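Local coordinates for protein lytic polysaccharide monooxygenase (Neurospora crassa, PDB 4QI8) that probably cleaves cellulose by copper-dependent oxidation of its glycosidic bonds, as a secreted enzyme of the AA9 family, at residues 106-109 / 113-116; 62-67 / 138-143. One frame throughout, in Å; residues are numbered along the deposited sequence.

Interaction 1 (106-109 / 113-116); sequences QPTF and LTWS
At the base of a short beta hairpin, one face of the Trp115 indole is covered by the ring of Pro107, whose CB stands 3.5 Å from the centroid of the six-membered ring and 4° off its normal, a CH-pi contact. Tyr204 meets the same indole edge-to-face. The Phe109 ring has Gln106 OE1 at its edge, in plane, and NE2 of that amide is held by Asn206 OD1 and Tyr204 O; Leu113 CD2 approaches the ring obliquely, 3.4 Å from Phe109 CD1. Phe109 and Leu113 point to one face of the hairpin, Thr108 and Thr114 to the other. The first two form its non-hydrogen-bonded antiparallel pair and run alongside each other; in both, CG stands anti to the carbonyl carbon (chi1 -62° and -59°), which sends the ring and the leucine branches the same way.

The hydrogen-bonded pair is Thr108 with Thr114, joined by Thr108 N to Thr114 O at 2.9 Å and Thr114 N to Thr108 O at 3.1 Å. Where the ladder stops, a water donates to Gln106 O at 2.7 Å and accepts from Ser116 N at 2.9 Å. A second water bonds to Thr108 OG1 at 2.7 Å and donates to Thr114 O at 3.3 Å.

Interaction 2 (62-67 / 138-143); sequences ITYGAA and LRAEHI
Behind the contact of Tyr64 with Ala140, on the far side of strand 138-143, Arg139 NH2 donates two hydrogen bonds, one to the Ile40 carbonyl and one, 2.8 Å long, to Glu141 OE2 as part of a salt bridge. It meets that carboxylate from above, 63° out of its plane. The other carboxylate oxygen, Glu141 OE1, is hydrogen-bonded to Tyr185 OH and Gln77 NE2, and Phe181 makes a cation-pi contact with the arginine, which together fix the rotation of both groups; the pairing probably offsets their charges in the buried interior.

Across the contact the meeting is apolar. Ala140 CB sits over the centre of the Tyr64 ring, 3.7 Å from its centroid, in a CH-pi contact. This is the interior of the AA9 beta-sandwich, where one strand from each sheet meets the other face to face, their axes 9.4 Å apart and crossing at -44°.

Leu138 comes to the edge of the same ring, with CD2 3.8 Å from Tyr64 CD2; its CG is anti to the backbone N (chi1 174°), which carries the branches over to the opposing sheet. There Leu138 CD2 also meets Ile62 CD1 tip to tip at 4.0 Å. The buried hydroxyl of Tyr64 reaches past Ala140 to hydrogen-bond Ser159 OG on strand 155-166, and Tyr64 OH lies 3.7 Å from Leu138 O.

Overall arrangement
Along the chain the order is 62-67, 106-109, 113-116, 138-143, so the hairpin of interaction 1 falls between the two strands that meet in interaction 2. It belongs to the connection from strand 99-104, in the sheet that holds 134-144, to strand 122-126, which pairs with 61-67. The contact centres are 18 Å apart and the nearest atoms about 6 Å, without touching. Neither supplies a copper ligand; the Trp115 side chain is about 8 Å from that of His72 and about 14 Å from the copper ion, and the Ala140 side chain about 8 Å from that of Tyr157. Interaction 2 thus builds the sandwich interior, whereas interaction 1 shapes a peripheral loop region that reaches Pro73, next to His72.

Interaction 1 (106-109 / 113-116)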
# COMPACT_ATOMS: atom_id res chain seq x y z
N GLN A 106 11.28 -6.47 3.28
CA GLN A 106 11.85 -7.79 3.54
C GLN A 106 12.11 -7.94 5.03
O GLN A 106 12.60 -7.02 5.67
CB GLN A 106 13.17 -7.96 2.79
CG GLN A 106 13.00 -8.38 1.35
CD GLN A 106 12.73 -9.87 1.24
OE1 GLN A 106 13.60 -10.69 1.52
NE2 GLN A 106 11.52 -10.23 0.81
N PRO A 107 11.81 -9.12 5.59
CA PRO A 107 12.14 -9.37 6.99
C PRO A 107 13.63 -9.62 7.17
O PRO A 107 14.33 -9.89 6.19
CB PRO A 107 11.38 -10.65 7.30
CG PRO A 107 11.38 -11.40 5.99
CD PRO A 107 11.29 -10.33 4.93
N THR A 108 14.07 -9.54 8.41
CA THR A 108 15.37 -10.06 8.79
C THR A 108 15.20 -11.54 9.12
O THR A 108 14.24 -11.94 9.79
CB THR A 108 15.89 -9.28 10.00
OG1 THR A 108 16.06 -7.91 9.65
CG2 THR A 108 17.20 -9.86 10.50
N PHE A 109 16.12 -12.35 8.61
CA PHE A 109 16.04 -13.79 8.74
C PHE A 109 16.91 -14.27 9.88
O PHE A 109 18.13 -14.17 9.83
CB PHE A 109 16.46 -14.45 7.43
CG PHE A 109 15.57 -14.11 6.29
CD1 PHE A 109 14.35 -14.75 6.13
CD2 PHE A 109 15.93 -13.14 5.37
CE1 PHE A 109 13.50 -14.41 5.08
CE2 PHE A 109 15.09 -12.81 4.32
CZ PHE A 109 13.88 -13.45 4.18
N LEU A 113 11.44 -14.67 11.91
CA LEU A 113 11.44 -13.51 11.05
C LEU A 113 11.14 -12.29 11.91
O LEU A 113 10.22 -12.31 12.72
CB LEU A 113 10.39 -13.64 9.95
CG LEU A 113 10.52 -14.84 9.01
CD1 LEU A 113 9.47 -14.73 7.92
CD2 LEU A 113 11.91 -14.95 8.42
N THR A 114 11.94 -11.25 11.77
CA THR A 114 11.63 -9.98 12.43
C THR A 114 11.39 -8.92 11.37
O THR A 114 12.04 -8.90 10.32
CB THR A 114 12.70 -9.56 13.43
OG1 THR A 114 13.97 -9.53 12.77
CG2 THR A 114 12.78 -10.54 14.60
N TRP A 115 10.43 -8.06 11.66
CA TRP A 115 9.94 -7.08 10.71
C TRP A 115 10.15 -5.69 11.26
O TRP A 115 9.71 -5.38 12.36
CB TRP A 115 8.45 -7.33 10.45
CG TRP A 115 8.15 -8.75 10.00
CD1 TRP A 115 7.90 -9.82 10.81
CD2 TRP A 115 8.05 -9.23 8.65
NE1 TRP A 115 7.66 -10.94 10.04
CE2 TRP A 115 7.75 -10.60 8.72
CE3 TRP A 115 8.21 -8.63 7.39
CZ2 TRP A 115 7.60 -11.39 7.57
CZ3 TRP A 115 8.06 -9.41 6.26
CH2 TRP A 115 7.73 -10.77 6.36
N SER A 116 10.82 -4.84 10.48
CA SER A 116 11.05 -3.46 10.90
C SER A 116 9.75 -2.69 11.04
O SER A 116 9.73 -1.67 11.72
CB SER A 116 11.97 -2.74 9.91
OG SER A 116 11.35 -2.62 8.65
O HOH W 1 11.48 -6.05 7.95
O HOH W 2 13.93 -6.30 9.68

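Interaction 2 (62-67 / 138-143)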
# COMPACT_ATOMS: atom_id res chain seq x y z
N ILE A 62 7.53 11.28 1.90
CA ILE A 62 6.39 11.69 2.71
C ILE A 62 6.16 10.63 3.77
O ILE A 62 6.92 9.67 3.88
CB ILE A 62 5.16 11.93 1.84
CG1 ILE A 62 4.74 10.65 1.12
CG2 ILE A 62 5.45 13.03 0.83
CD1 ILE A 62 3.48 10.79 0.27
N THR A 63 5.12 10.80 4.56
CA THR A 63 4.91 9.90 5.68
C THR A 63 3.48 9.38 5.64
O THR A 63 2.55 10.16 5.51
CB THR A 63 5.18 10.63 7.02
OG1 THR A 63 6.53 11.13 7.05
CG2 THR A 63 4.99 9.69 8.19
N TYR A 64 3.33 8.05 5.72
CA TYR A 64 2.02 7.41 5.81
C TYR A 64 1.85 6.93 7.25
O TYR A 64 2.68 6.18 7.75
CB TYR A 64 1.91 6.24 4.82
CG TYR A 64 0.57 6.13 4.13
CD1 TYR A 64 -0.60 5.96 4.86
CD2 TYR A 64 0.46 6.18 2.75
CE1 TYR A 64 -1.84 5.85 4.22
CE2 TYR A 64 -0.76 6.08 2.11
CZ TYR A 64 -1.91 5.90 2.84
OH TYR A 64 -3.11 5.78 2.19
N GLY A 65 0.78 7.38 7.89
CA GLY A 65 0.53 7.05 9.28
C GLY A 65 -0.39 5.86 9.46
O GLY A 65 -1.29 5.62 8.65
N ALA A 66 -0.15 5.12 10.55
CA ALA A 66 -1.00 4.02 11.02
C ALA A 66 -1.68 4.43 12.32
O ALA A 66 -1.20 5.32 13.03
CB ALA A 66 -0.16 2.78 11.28
N ALA A 67 -2.80 3.79 12.63
CA ALA A 67 -3.41 3.98 13.93
C ALA A 67 -4.08 2.68 14.40
O ALA A 67 -4.99 2.20 13.70
CB ALA A 67 -4.43 5.10 13.88
N LEU A 138 -1.87 6.67 -3.91
CA LEU A 138 -0.82 5.96 -3.19
C LEU A 138 -1.49 4.94 -2.29
O LEU A 138 -2.20 5.31 -1.35
CB LEU A 138 0.03 6.92 -2.37
CG LEU A 138 1.07 6.28 -1.44
CD1 LEU A 138 2.14 5.49 -2.19
CD2 LEU A 138 1.70 7.36 -0.59
N ARG A 139 -1.33 3.67 -2.63
CA ARG A 139 -1.91 2.57 -1.87
C ARG A 139 -0.92 2.08 -0.83
O ARG A 139 0.21 1.72 -1.16
CB ARG A 139 -2.30 1.43 -2.82
CG ARG A 139 -2.83 0.17 -2.16
CD ARG A 139 -3.19 -0.86 -3.22
NE ARG A 139 -3.69 -2.11 -2.64
CZ ARG A 139 -2.91 -3.08 -2.18
NH1 ARG A 139 -1.59 -2.97 -2.26
NH2 ARG A 139 -3.45 -4.16 -1.65
N ALA A 140 -1.37 2.04 0.42
CA ALA A 140 -0.63 1.49 1.55
C ALA A 140 -1.23 0.14 1.90
O ALA A 140 -2.45 0.02 1.97
CB ALA A 140 -0.76 2.40 2.75
N GLU A 141 -0.37 -0.85 2.14
CA GLU A 141 -0.84 -2.09 2.73
C GLU A 141 0.17 -2.64 3.71
O GLU A 141 1.38 -2.55 3.52
CB GLU A 141 -1.17 -3.16 1.68
CG GLU A 141 0.02 -3.89 1.10
CD GLU A 141 -0.34 -4.83 -0.04
OE1 GLU A 141 0.50 -4.94 -0.97
OE2 GLU A 141 -1.45 -5.41 -0.05
N HIS A 142 -0.38 -3.20 4.78
CA HIS A 142 0.37 -4.08 5.64
C HIS A 142 -0.26 -5.46 5.52
O HIS A 142 -1.49 -5.59 5.57
CB HIS A 142 0.33 -3.65 7.10
CG HIS A 142 1.27 -4.45 7.92
ND1 HIS A 142 0.86 -5.32 8.91
CD2 HIS A 142 2.61 -4.58 7.81
CE1 HIS A 142 1.93 -5.94 9.39
NE2 HIS A 142 3.00 -5.52 8.73
N ILE A 143 0.58 -6.49 5.40
CA ILE A 143 0.09 -7.86 5.28
C ILE A 143 0.47 -8.62 6.55
O ILE A 143 1.63 -8.96 6.75
CB ILE A 143 0.64 -8.58 4.04
CG1 ILE A 143 0.56 -7.68 2.80
CG2 ILE A 143 -0.14 -9.86 3.82
CD1 ILE A 143 1.15 -8.30 1.52